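PDB 2FON: peroxisomal acyl-CoA oxidase 1A from Solanum lycopersicum, which probably catalyses the FAD-dependent oxidation of fatty acyl-CoA esters in peroxisomal beta-oxidation, with molecular oxygen as the electron acceptor. Local coordinates for residues B[431-434]-B[435-439]; B[373-376]-B[377-381]; B[142-146]-B[147-151]. All coordinates share one frame; numbering follows the deposited sequence.

Contact 1: B[431-434]-B[435-439]; sequences ELFA and VYVPA. With FAD (flavin-adenine dinucleotide), chain E.
Val435 N reaches back to Glu431 O (2.7 Å) and Val437 N to Phe433 O (3.0 Å), both in the i+4 to i pattern of an alpha helix. Between them the backbone bonds are weaker: Tyr436 N is shared between Leu432 O and Phe433 O, a weak bond to each. From Val437 onward the chain takes up a 3-10 turn, in which Ala439 N bonds to Tyr436 O. Pro438 has no N-H to offer, and its CD lies 3.4 Å from Ala434 O; that carbonyl instead accepts the hydroxyl of Tyr423 of the second subunit. Among the side chains, Phe433, with CG anti to the backbone N (chi1 175°), extends outward and slightly forward, toward Val437. One ring face receives Val437, whose CG2 stands 4.2 Å from Phe433 CE1. Pro438 lies at the flavin, its CB 3.4 Å from FAD C7M, and so brings the end of this turn into the cofactor pocket. Glu431 looks elsewhere, its OE1 in a salt bridge with Arg72. Phe433 also touches Phe248 of the second subunit. Leu432 and Tyr436 pack against helix 297-328, while Tyr436 and Phe433 meet helix 389-417.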
ATOM      1  N   GLU B 431       2.445  11.143  -1.165  1.00 69.77           N
ATOM      2  CA  GLU B 431       1.244  11.893  -0.817  1.00 70.38           C
ATOM      3  C   GLU B 431      -0.033  11.428  -1.471  1.00 69.45           C
ATOM      4  O   GLU B 431      -1.125  11.414  -0.832  1.00 69.58           O
ATOM      5  CB  GLU B 431       1.336  13.362  -1.208  1.00 70.93           C
ATOM      6  CG  GLU B 431       1.051  14.127   0.029  1.00 73.07           C
ATOM      7  CD  GLU B 431       0.750  15.545  -0.190  1.00 74.57           C
ATOM      8  OE1 GLU B 431       0.148  16.134   0.733  1.00 79.80           O
ATOM      9  OE2 GLU B 431       1.121  16.081  -1.237  1.00 76.57           O
ATOM     10  N   LEU B 432       0.087  11.141  -2.761  1.00 67.35           N
ATOM     11  CA  LEU B 432      -1.071  10.778  -3.501  1.00 66.50           C
ATOM     12  C   LEU B 432      -1.709   9.502  -2.938  1.00 66.55           C
ATOM     13  O   LEU B 432      -2.917   9.340  -3.080  1.00 66.47           O
ATOM     14  CB  LEU B 432      -0.736  10.612  -4.958  1.00 66.53           C
ATOM     15  CG  LEU B 432      -1.905  10.328  -5.894  1.00 66.57           C
ATOM     16  CD1 LEU B 432      -2.772  11.523  -5.863  1.00 67.19           C
ATOM     17  CD2 LEU B 432      -1.403  10.073  -7.331  1.00 65.96           C
ATOM     18  N   PHE B 433      -0.899   8.596  -2.364  1.00 65.77           N
ATOM     19  CA  PHE B 433      -1.407   7.391  -1.734  1.00 65.33           C
ATOM     20  C   PHE B 433      -1.985   7.682  -0.348  1.00 65.73           C
ATOM     21  O   PHE B 433      -3.073   7.242  -0.017  1.00 65.82           O
ATOM     22  CB  PHE B 433      -0.306   6.352  -1.639  1.00 65.92           C
ATOM     23  CG  PHE B 433      -0.701   5.112  -0.891  1.00 63.18           C
ATOM     24  CD1 PHE B 433      -1.544   4.168  -1.478  1.00 65.93           C
ATOM     25  CD2 PHE B 433      -0.246   4.896   0.378  1.00 63.61           C
ATOM     26  CE1 PHE B 433      -1.923   3.031  -0.796  1.00 66.26           C
ATOM     27  CE2 PHE B 433      -0.616   3.749   1.108  1.00 65.23           C
ATOM     28  CZ  PHE B 433      -1.443   2.820   0.527  1.00 66.91           C
ATOM     29  N   ALA B 434      -1.240   8.411   0.470  1.00 65.75           N
ATOM     30  CA  ALA B 434      -1.741   8.835   1.754  1.00 65.81           C
ATOM     31  C   ALA B 434      -3.074   9.570   1.666  1.00 66.06           C
ATOM     32  O   ALA B 434      -4.039   9.203   2.398  1.00 66.02           O
ATOM     33  CB  ALA B 434      -0.719   9.668   2.496  1.00 65.71           C
ATOM     34  N   VAL B 435      -3.133  10.602   0.821  1.00 65.89           N
ATOM     35  CA  VAL B 435      -4.414  11.297   0.591  1.00 66.92           C
ATOM     36  C   VAL B 435      -5.498  10.360   0.019  1.00 65.65           C
ATOM     37  O   VAL B 435      -6.651  10.543   0.300  1.00 66.41           O
ATOM     38  CB  VAL B 435      -4.352  12.451  -0.477  1.00 67.74           C
ATOM     39  CG1 VAL B 435      -5.748  13.031  -0.671  1.00 67.97           C
ATOM     40  CG2 VAL B 435      -3.444  13.536  -0.076  1.00 69.55           C
ATOM     41  N   TYR B 436      -5.148   9.403  -0.810  1.00 63.85           N
ATOM     42  CA  TYR B 436      -6.200   8.678  -1.480  1.00 64.02           C
ATOM     43  C   TYR B 436      -6.883   7.661  -0.610  1.00 64.31           C
ATOM     44  O   TYR B 436      -8.107   7.466  -0.669  1.00 63.96           O
ATOM     45  CB  TYR B 436      -5.711   7.924  -2.728  1.00 63.64           C
ATOM     46  CG  TYR B 436      -6.916   7.392  -3.423  1.00 64.89           C
ATOM     47  CD1 TYR B 436      -7.813   8.276  -4.024  1.00 61.58           C
ATOM     48  CD2 TYR B 436      -7.248   6.007  -3.376  1.00 65.85           C
ATOM     49  CE1 TYR B 436      -8.955   7.816  -4.610  1.00 61.21           C
ATOM     50  CE2 TYR B 436      -8.401   5.538  -3.975  1.00 62.14           C
ATOM     51  CZ  TYR B 436      -9.248   6.453  -4.588  1.00 63.08           C
ATOM     52  OH  TYR B 436     -10.401   6.043  -5.209  1.00 65.08           O
ATOM     53  N   VAL B 437      -6.062   6.977   0.166  1.00 64.97           N
ATOM     54  CA  VAL B 437      -6.474   5.755   0.809  1.00 64.96           C
ATOM     55  C   VAL B 437      -7.749   5.795   1.704  1.00 64.97           C
ATOM     56  O   VAL B 437      -8.536   4.844   1.660  1.00 64.17           O
ATOM     57  CB  VAL B 437      -5.280   5.044   1.422  1.00 65.16           C
ATOM     58  CG1 VAL B 437      -5.026   5.549   2.821  1.00 62.54           C
ATOM     59  CG2 VAL B 437      -5.503   3.482   1.301  1.00 64.66           C
ATOM     60  N   PRO B 438      -8.006   6.940   2.405  1.00 65.72           N
ATOM     61  CA  PRO B 438      -9.266   6.953   3.181  1.00 66.12           C
ATOM     62  C   PRO B 438     -10.524   6.625   2.337  1.00 66.31           C
ATOM     63  O   PRO B 438     -11.489   6.081   2.860  1.00 66.92           O
ATOM     64  CB  PRO B 438      -9.327   8.387   3.800  1.00 65.14           C
ATOM     65  CG  PRO B 438      -8.058   9.019   3.507  1.00 64.24           C
ATOM     66  CD  PRO B 438      -7.300   8.255   2.473  1.00 64.84           C
ATOM     67  N   ALA B 439     -10.496   6.921   1.048  1.00 67.13           N
ATOM     68  CA  ALA B 439     -11.533   6.425   0.088  1.00 68.25           C
ATOM     69  C   ALA B 439     -12.014   5.001   0.367  1.00 69.09           C
ATOM     70  O   ALA B 439     -13.203   4.712   0.209  1.00 69.52           O
ATOM     71  CB  ALA B 439     -11.054   6.536  -1.387  1.00 67.12           C
TER
HETATM   72  PA  FAD E2000     -15.415  -0.430  10.821  1.00 55.53           P
HETATM   73  O1A FAD E2000     -16.803  -0.569  10.332  1.00 54.87           O
HETATM   74  O2A FAD E2000     -15.313  -0.320  12.318  1.00 53.94           O
HETATM   75  O5B FAD E2000     -14.605  -1.629  10.213  1.00 52.85           O
HETATM   76  C5B FAD E2000     -13.523  -2.150  10.941  1.00 51.78           C
HETATM   77  C4B FAD E2000     -13.127  -3.483  10.284  1.00 50.27           C
HETATM   78  O4B FAD E2000     -14.154  -4.405  10.523  1.00 49.64           O
HETATM   79  C3B FAD E2000     -13.034  -3.359   8.765  1.00 49.52           C
HETATM   80  O3B FAD E2000     -12.087  -4.280   8.385  1.00 47.57           O
HETATM   81  C2B FAD E2000     -14.390  -3.762   8.267  1.00 49.26           C
HETATM   82  O2B FAD E2000     -14.414  -4.386   7.028  1.00 48.35           O
HETATM   83  C1B FAD E2000     -14.726  -4.812   9.308  1.00 52.64           C
HETATM   84  N9A FAD E2000     -16.160  -4.915   9.469  1.00 52.87           N
HETATM   85  C8A FAD E2000     -16.994  -4.001  10.030  1.00 52.88           C
HETATM   86  N7A FAD E2000     -18.242  -4.475   9.923  1.00 52.61           N
HETATM   87  C5A FAD E2000     -18.203  -5.679   9.317  1.00 55.54           C
HETATM   88  C6A FAD E2000     -19.182  -6.625   9.007  1.00 55.08           C
HETATM   89  N6A FAD E2000     -20.479  -6.394   9.297  1.00 54.94           N
HETATM   90  N1A FAD E2000     -18.800  -7.798   8.392  1.00 53.12           N
HETATM   91  C2A FAD E2000     -17.493  -8.021   8.066  1.00 52.83           C
HETATM   92  N3A FAD E2000     -16.533  -7.092   8.398  1.00 54.75           N
HETATM   93  C4A FAD E2000     -16.885  -5.952   9.015  1.00 54.03           C
HETATM   94  N1  FAD E2000     -17.051  10.586   9.176  1.00 46.01           N
HETATM   95  C2  FAD E2000     -17.964  11.631   9.212  1.00 46.29           C
HETATM   96  O2  FAD E2000     -19.049  11.435   9.750  1.00 46.49           O
HETATM   97  N3  FAD E2000     -17.669  12.867   8.637  1.00 45.14           N
HETATM   98  C4  FAD E2000     -16.439  13.050   8.031  1.00 45.59           C
HETATM   99  O4  FAD E2000     -16.155  14.138   7.553  1.00 46.31           O
HETATM  100  C4X FAD E2000     -15.500  12.007   7.993  1.00 46.17           C
HETATM  101  N5  FAD E2000     -14.241  12.177   7.417  1.00 46.26           N
HETATM  102  C5X FAD E2000     -13.355  11.122   7.415  1.00 45.66           C
HETATM  103  C6  FAD E2000     -12.117  11.316   6.867  1.00 45.11           C
HETATM  104  C7  FAD E2000     -11.209  10.296   6.913  1.00 45.26           C
HETATM  105  C7M FAD E2000      -9.910  10.616   6.272  1.00 45.72           C
HETATM  106  C8  FAD E2000     -11.525   9.055   7.492  1.00 45.94           C
HETATM  107  C8M FAD E2000     -10.574   7.881   7.526  1.00 45.61           C
HETATM  108  C9  FAD E2000     -12.777   8.855   8.032  1.00 45.08           C
HETATM  109  C9A FAD E2000     -13.694   9.901   7.997  1.00 45.76           C
HETATM  110  N10 FAD E2000     -14.950   9.759   8.561  1.00 45.38           N
HETATM  111  C10 FAD E2000     -15.827  10.788   8.576  1.00 45.51           C
HETATM  112  C1' FAD E2000     -15.415   8.471   9.180  1.00 46.82           C
HETATM  113  C2' FAD E2000     -15.570   7.575   7.944  1.00 49.04           C
HETATM  114  O2' FAD E2000     -16.521   8.118   7.097  1.00 53.42           O
HETATM  115  C3' FAD E2000     -16.048   6.150   8.139  1.00 50.62           C
HETATM  116  O3' FAD E2000     -17.385   6.087   8.576  1.00 53.24           O
HETATM  117  C4' FAD E2000     -15.145   5.328   9.006  1.00 50.06           C
HETATM  118  O4' FAD E2000     -13.844   5.262   8.395  1.00 49.95           O
HETATM  119  C5' FAD E2000     -15.830   3.995   9.049  1.00 50.46           C
HETATM  120  O5' FAD E2000     -14.739   3.193   9.419  1.00 57.82           O
HETATM  121  P   FAD E2000     -14.725   2.297  10.716  1.00 53.85           P
HETATM  122  O1P FAD E2000     -13.529   2.635  11.531  1.00 53.81           O
HETATM  123  O2P FAD E2000     -16.039   2.275  11.461  1.00 56.30           O
HETATM  124  O3P FAD E2000     -14.702   0.822  10.066  1.00 57.72           O

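Contact 2: B[373-376]-B[377-381]; sequences LYTD and VTQRL
Leu373 and Val377 form the buried side of this helical turn, near the end of helix 347-380. Val377 N bonds to Leu373 O at 3.0 Å, and Leu373 CG meets Val377 CG2 at 4.3 Å. One residue on, Thr378 lays its methyl over a face of the Tyr374 ring in a CH-pi contact, CG2 lying 4.1 Å from the ring centroid and 28° off the normal. The Tyr374 side chain leans towards Thr378 because its CG is anti to the backbone N (chi1 168°). Thr378 OG1 adds a weak bond to Tyr374 O, which already accepts Thr378 N. The exposed side is looser: Thr375 and Gln379 run alongside each other in the same direction, with Thr375 CG2 3.5 Å from Gln379 NE2. Asp376 O takes two backbone donors from the same face of its plane, Arg380 N and Gln379 N. Beyond them Asp376 OD1 forms a salt bridge with Arg380 NE (3.3 Å), a weak bond at the guanidinium edge, with the carboxylate and guanidinium planes 77° apart. With an alanine in place of Asp376, Arg380 NE would lose its carboxylate mate, and the guanidinium would probably be freer to turn about its remaining bridge from NH1 to Asp385. Arg380 thus spans two acids; its charge is probably shared between them, the bond to Asp376 being the weak one, and the Asp385 bridge links this part of the helix to the residues that follow.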
ATOM      1  N   LEU B 373     -26.926   7.090 -14.863  1.00 65.59           N
ATOM      2  CA  LEU B 373     -27.721   6.345 -13.909  1.00 66.32           C
ATOM      3  C   LEU B 373     -28.354   7.270 -12.880  1.00 67.14           C
ATOM      4  O   LEU B 373     -29.472   7.029 -12.421  1.00 66.89           O
ATOM      5  CB  LEU B 373     -26.931   5.224 -13.225  1.00 66.16           C
ATOM      6  CG  LEU B 373     -27.881   4.424 -12.306  1.00 66.26           C
ATOM      7  CD1 LEU B 373     -28.813   3.472 -13.046  1.00 62.30           C
ATOM      8  CD2 LEU B 373     -27.111   3.706 -11.215  1.00 67.92           C
ATOM      9  N   TYR B 374     -27.651   8.338 -12.532  1.00 68.58           N
ATOM     10  CA  TYR B 374     -28.215   9.336 -11.617  1.00 69.91           C
ATOM     11  C   TYR B 374     -29.424  10.047 -12.210  1.00 69.50           C
ATOM     12  O   TYR B 374     -30.402  10.249 -11.510  1.00 69.98           O
ATOM     13  CB  TYR B 374     -27.158  10.354 -11.151  1.00 71.21           C
ATOM     14  CG  TYR B 374     -27.758  11.550 -10.457  1.00 72.81           C
ATOM     15  CD1 TYR B 374     -28.115  11.483  -9.107  1.00 75.34           C
ATOM     16  CD2 TYR B 374     -27.988  12.744 -11.150  1.00 73.25           C
ATOM     17  CE1 TYR B 374     -28.684  12.585  -8.452  1.00 75.97           C
ATOM     18  CE2 TYR B 374     -28.553  13.846 -10.514  1.00 74.77           C
ATOM     19  CZ  TYR B 374     -28.905  13.762  -9.160  1.00 75.23           C
ATOM     20  OH  TYR B 374     -29.479  14.847  -8.509  1.00 74.46           O
ATOM     21  N   THR B 375     -29.354  10.432 -13.483  1.00 69.07           N
ATOM     22  CA  THR B 375     -30.481  11.088 -14.142  1.00 68.73           C
ATOM     23  C   THR B 375     -31.663  10.111 -14.224  1.00 68.68           C
ATOM     24  O   THR B 375     -32.803  10.478 -13.955  1.00 68.61           O
ATOM     25  CB  THR B 375     -30.087  11.641 -15.550  1.00 68.98           C
ATOM     26  OG1 THR B 375     -28.774  12.222 -15.507  1.00 69.72           O
ATOM     27  CG2 THR B 375     -31.067  12.689 -16.043  1.00 68.39           C
ATOM     28  N   ASP B 376     -31.388   8.859 -14.562  1.00 68.76           N
ATOM     29  CA  ASP B 376     -32.439   7.846 -14.645  1.00 69.32           C
ATOM     30  C   ASP B 376     -33.186   7.605 -13.321  1.00 69.88           C
ATOM     31  O   ASP B 376     -34.419   7.563 -13.299  1.00 70.02           O
ATOM     32  CB  ASP B 376     -31.866   6.530 -15.181  1.00 69.15           C
ATOM     33  CG  ASP B 376     -32.946   5.460 -15.435  1.00 69.28           C
ATOM     34  OD1 ASP B 376     -32.904   4.420 -14.740  1.00 69.51           O
ATOM     35  OD2 ASP B 376     -33.813   5.644 -16.329  1.00 67.26           O
ATOM     36  N   VAL B 377     -32.440   7.440 -12.233  1.00 70.58           N
ATOM     37  CA  VAL B 377     -33.008   7.141 -10.918  1.00 71.32           C
ATOM     38  C   VAL B 377     -33.889   8.285 -10.448  1.00 71.95           C
ATOM     39  O   VAL B 377     -35.017   8.065  -9.979  1.00 72.12           O
ATOM     40  CB  VAL B 377     -31.887   6.834  -9.892  1.00 71.79           C
ATOM     41  CG1 VAL B 377     -32.315   7.106  -8.451  1.00 71.69           C
ATOM     42  CG2 VAL B 377     -31.409   5.394 -10.052  1.00 72.06           C
ATOM     43  N   THR B 378     -33.396   9.510 -10.607  1.00 72.55           N
ATOM     44  CA  THR B 378     -34.188  10.680 -10.222  1.00 73.52           C
ATOM     45  C   THR B 378     -35.268  11.066 -11.233  1.00 73.52           C
ATOM     46  O   THR B 378     -36.026  11.976 -10.978  1.00 73.34           O
ATOM     47  CB  THR B 378     -33.329  11.932  -9.877  1.00 73.87           C
ATOM     48  OG1 THR B 378     -32.856  12.556 -11.082  1.00 74.97           O
ATOM     49  CG2 THR B 378     -32.156  11.589  -8.890  1.00 73.31           C
ATOM     50  N   GLN B 379     -35.320  10.390 -12.378  1.00 74.20           N
ATOM     51  CA  GLN B 379     -36.445  10.538 -13.298  1.00 74.90           C
ATOM     52  C   GLN B 379     -37.535   9.655 -12.734  1.00 75.26           C
ATOM     53  O   GLN B 379     -38.704  10.032 -12.709  1.00 75.86           O
ATOM     54  CB  GLN B 379     -36.101  10.061 -14.717  1.00 74.99           C
ATOM     55  CG  GLN B 379     -36.309  11.101 -15.813  1.00 75.34           C
ATOM     56  CD  GLN B 379     -34.991  11.697 -16.316  1.00 76.63           C
ATOM     57  OE1 GLN B 379     -34.359  11.154 -17.231  1.00 77.07           O
ATOM     58  NE2 GLN B 379     -34.570  12.820 -15.719  1.00 76.10           N
ATOM     59  N   ARG B 380     -37.137   8.478 -12.269  1.00 75.57           N
ATOM     60  CA  ARG B 380     -38.067   7.497 -11.747  1.00 75.93           C
ATOM     61  C   ARG B 380     -38.587   7.914 -10.376  1.00 76.32           C
ATOM     62  O   ARG B 380     -39.759   7.695 -10.050  1.00 76.27           O
ATOM     63  CB  ARG B 380     -37.378   6.148 -11.682  1.00 75.76           C
ATOM     64  CG  ARG B 380     -36.948   5.663 -13.049  1.00 76.31           C
ATOM     65  CD  ARG B 380     -36.022   4.476 -12.949  1.00 75.85           C
ATOM     66  NE  ARG B 380     -36.052   3.610 -14.128  1.00 75.93           N
ATOM     67  CZ  ARG B 380     -37.033   2.755 -14.421  1.00 76.81           C
ATOM     68  NH1 ARG B 380     -38.105   2.635 -13.642  1.00 76.41           N
ATOM     69  NH2 ARG B 380     -36.946   2.015 -15.514  1.00 77.03           N
ATOM     70  N   LEU B 381     -37.717   8.542  -9.587  1.00 76.81           N
ATOM     71  CA  LEU B 381     -38.084   9.045  -8.260  1.00 77.33           C
ATOM     72  C   LEU B 381     -39.231  10.060  -8.334  1.00 77.55           C
ATOM     73  O   LEU B 381     -40.035  10.184  -7.406  1.00 78.10           O
ATOM     74  CB  LEU B 381     -36.854   9.647  -7.555  1.00 77.57           C
TER

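Contact 3: B[142-146]-B[147-151]; sequences LPLAY and KMQII
Lys147 opens the exit from helix 135-146, its N bonded to Pro143 O at 3.2 Å in the last regular i+4 to i link. Its aliphatic chain folds back beside the same carbonyl, with CE 3.9 Å from Pro143 O. Met148 then leaves helical geometry with a positive phi of 57°, which reverses the chain in a Schellman motif. Its N makes a weak bond to Ala145 O, which also accepts NE2 of His121, and its side chain packs on Phe117. Gln149 supplies the wider-spanning bond of the motif, i+5 to i, from its N to Leu144 O (3.0 Å), and its side chain crosses that of Leu144 at about a right angle, OE1 lying 3.4 Å from Leu144 CD2. Ile150 follows in extended conformation and returns to the helix, where its CG1 meets Leu144 CB at 4.2 Å and Ala145 CB at 4.4 Å. Past it, Ile151 pairs with His204 through backbone bonds as the chain runs into strand 152-155. Chemically, the Schellman turn supplies N-H donors to the carbonyl oxygens of Leu144 and Ala145, where regular i+4 donors run out, the one to Ala145 O being weak, while Ile150 covers the apolar side.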
ATOM      1  N   LEU B 142     -29.352  27.898   3.913  1.00 64.71           N
ATOM      2  CA  LEU B 142     -28.529  27.779   2.742  1.00 63.10           C
ATOM      3  C   LEU B 142     -27.953  29.106   2.313  1.00 64.13           C
ATOM      4  O   LEU B 142     -26.787  29.154   1.938  1.00 63.79           O
ATOM      5  CB  LEU B 142     -29.288  27.110   1.617  1.00 61.98           C
ATOM      6  CG  LEU B 142     -29.474  25.620   1.831  1.00 59.35           C
ATOM      7  CD1 LEU B 142     -30.181  24.936   0.691  1.00 56.94           C
ATOM      8  CD2 LEU B 142     -28.146  25.013   1.992  1.00 58.00           C
ATOM      9  N   PRO B 143     -28.746  30.206   2.366  1.00 64.93           N
ATOM     10  CA  PRO B 143     -28.084  31.460   1.975  1.00 65.05           C
ATOM     11  C   PRO B 143     -26.845  31.706   2.871  1.00 65.87           C
ATOM     12  O   PRO B 143     -25.785  32.106   2.351  1.00 66.58           O
ATOM     13  CB  PRO B 143     -29.183  32.523   2.169  1.00 63.83           C
ATOM     14  CG  PRO B 143     -30.436  31.787   2.007  1.00 62.48           C
ATOM     15  CD  PRO B 143     -30.158  30.457   2.716  1.00 65.08           C
ATOM     16  N   LEU B 144     -26.945  31.412   4.168  1.00 65.81           N
ATOM     17  CA  LEU B 144     -25.806  31.589   5.064  1.00 66.37           C
ATOM     18  C   LEU B 144     -24.581  30.783   4.623  1.00 66.93           C
ATOM     19  O   LEU B 144     -23.491  31.323   4.456  1.00 67.53           O
ATOM     20  CB  LEU B 144     -26.199  31.198   6.497  1.00 66.85           C
ATOM     21  CG  LEU B 144     -27.255  32.077   7.218  1.00 66.45           C
ATOM     22  CD1 LEU B 144     -27.491  31.601   8.637  1.00 62.51           C
ATOM     23  CD2 LEU B 144     -26.898  33.611   7.167  1.00 64.02           C
ATOM     24  N   ALA B 145     -24.761  29.475   4.434  1.00 67.39           N
ATOM     25  CA  ALA B 145     -23.696  28.583   3.957  1.00 66.66           C
ATOM     26  C   ALA B 145     -23.151  28.954   2.568  1.00 66.95           C
ATOM     27  O   ALA B 145     -21.966  28.777   2.342  1.00 66.75           O
ATOM     28  CB  ALA B 145     -24.177  27.155   3.962  1.00 65.47           C
ATOM     29  N   TYR B 146     -24.012  29.425   1.650  1.00 67.63           N
ATOM     30  CA  TYR B 146     -23.577  29.814   0.296  1.00 68.61           C
ATOM     31  C   TYR B 146     -22.612  30.972   0.282  1.00 68.92           C
ATOM     32  O   TYR B 146     -21.687  31.002  -0.547  1.00 67.85           O
ATOM     33  CB  TYR B 146     -24.725  30.100  -0.665  1.00 69.52           C
ATOM     34  CG  TYR B 146     -25.436  28.871  -1.143  1.00 71.19           C
ATOM     35  CD1 TYR B 146     -26.768  28.915  -1.587  1.00 73.93           C
ATOM     36  CD2 TYR B 146     -24.808  27.663  -1.115  1.00 73.94           C
ATOM     37  CE1 TYR B 146     -27.439  27.752  -2.016  1.00 74.49           C
ATOM     38  CE2 TYR B 146     -25.440  26.504  -1.526  1.00 76.10           C
ATOM     39  CZ  TYR B 146     -26.749  26.534  -1.972  1.00 75.51           C
ATOM     40  OH  TYR B 146     -27.298  25.322  -2.379  1.00 74.73           O
ATOM     41  N   LYS B 147     -22.809  31.912   1.208  1.00 70.24           N
ATOM     42  CA  LYS B 147     -21.863  33.032   1.377  1.00 71.56           C
ATOM     43  C   LYS B 147     -20.861  32.782   2.474  1.00 72.15           C
ATOM     44  O   LYS B 147     -20.085  33.669   2.812  1.00 73.11           O
ATOM     45  CB  LYS B 147     -22.572  34.348   1.666  1.00 71.12           C
ATOM     46  CG  LYS B 147     -23.454  34.798   0.569  1.00 73.22           C
ATOM     47  CD  LYS B 147     -24.386  35.836   1.092  1.00 77.75           C
ATOM     48  CE  LYS B 147     -25.821  35.581   0.667  1.00 80.45           C
ATOM     49  NZ  LYS B 147     -26.650  36.734   1.184  1.00 85.75           N
ATOM     50  N   MET B 148     -20.901  31.604   3.077  1.00 72.27           N
ATOM     51  CA  MET B 148     -19.947  31.309   4.115  1.00 73.36           C
ATOM     52  C   MET B 148     -20.001  32.307   5.215  1.00 72.31           C
ATOM     53  O   MET B 148     -18.963  32.646   5.744  1.00 73.12           O
ATOM     54  CB  MET B 148     -18.503  31.281   3.580  1.00 73.26           C
ATOM     55  CG  MET B 148     -18.266  30.242   2.485  1.00 76.24           C
ATOM     56  SD  MET B 148     -16.552  29.761   2.254  1.00 77.16           S
ATOM     57  CE  MET B 148     -16.431  28.757   3.719  1.00 78.32           C
ATOM     58  N   GLN B 149     -21.185  32.796   5.563  1.00 71.90           N
ATOM     59  CA  GLN B 149     -21.363  33.463   6.852  1.00 71.37           C
ATOM     60  C   GLN B 149     -21.394  32.420   7.967  1.00 70.75           C
ATOM     61  O   GLN B 149     -21.428  32.780   9.130  1.00 71.50           O
ATOM     62  CB  GLN B 149     -22.629  34.308   6.894  1.00 72.01           C
ATOM     63  CG  GLN B 149     -22.590  35.583   5.976  1.00 75.11           C
ATOM     64  CD  GLN B 149     -23.966  36.069   5.573  1.00 75.23           C
ATOM     65  OE1 GLN B 149     -24.865  36.222   6.405  1.00 77.25           O
ATOM     66  NE2 GLN B 149     -24.145  36.284   4.286  1.00 75.88           N
ATOM     67  N   ILE B 150     -21.387  31.131   7.613  1.00 69.19           N
ATOM     68  CA  ILE B 150     -21.223  30.055   8.575  1.00 67.64           C
ATOM     69  C   ILE B 150     -20.423  28.968   7.918  1.00 66.46           C
ATOM     70  O   ILE B 150     -20.442  28.842   6.721  1.00 66.14           O
ATOM     71  CB  ILE B 150     -22.552  29.429   9.064  1.00 67.76           C
ATOM     72  CG1 ILE B 150     -23.222  28.619   7.947  1.00 67.82           C
ATOM     73  CG2 ILE B 150     -23.488  30.477   9.722  1.00 67.03           C
ATOM     74  CD1 ILE B 150     -24.471  27.855   8.447  1.00 68.45           C
ATOM     75  N   ILE B 151     -19.714  28.182   8.714  1.00 65.15           N
ATOM     76  CA  ILE B 151     -18.917  27.129   8.166  1.00 64.25           C
ATOM     77  C   ILE B 151     -19.254  25.835   8.863  1.00 64.72           C
ATOM     78  O   ILE B 151     -19.112  25.703  10.076  1.00 64.66           O
ATOM     79  CB  ILE B 151     -17.454  27.437   8.235  1.00 63.64           C
ATOM     80  CG1 ILE B 151     -17.172  28.648   7.360  1.00 62.83           C
ATOM     81  CG2 ILE B 151     -16.678  26.245   7.733  1.00 62.00           C
ATOM     82  CD1 ILE B 151     -15.848  29.357   7.642  1.00 63.10           C
TER

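In the fold
The three contacts are separate local turns that do not touch. Contact 3 comes first in the chain, at a helix end in the N-terminal part of the acyl-CoA oxidase, whereas contacts 2 and 1 follow within the C-alpha1 domain. Nearest atoms are about 12 Å apart between contacts 2 and 3, about 18 Å between 1 and 2, and about 19 Å between 1 and 3. Contact 1 alone reaches the flavin: the side chain of Pro438 is about 5 Å from that of the FAD-binding Thr441 and about 10 Å from that of Glu443, the predicted proton acceptor. Contacts 1 and 3 both meet the second subunit, but contact 2 is touched by no other chain of the assembly.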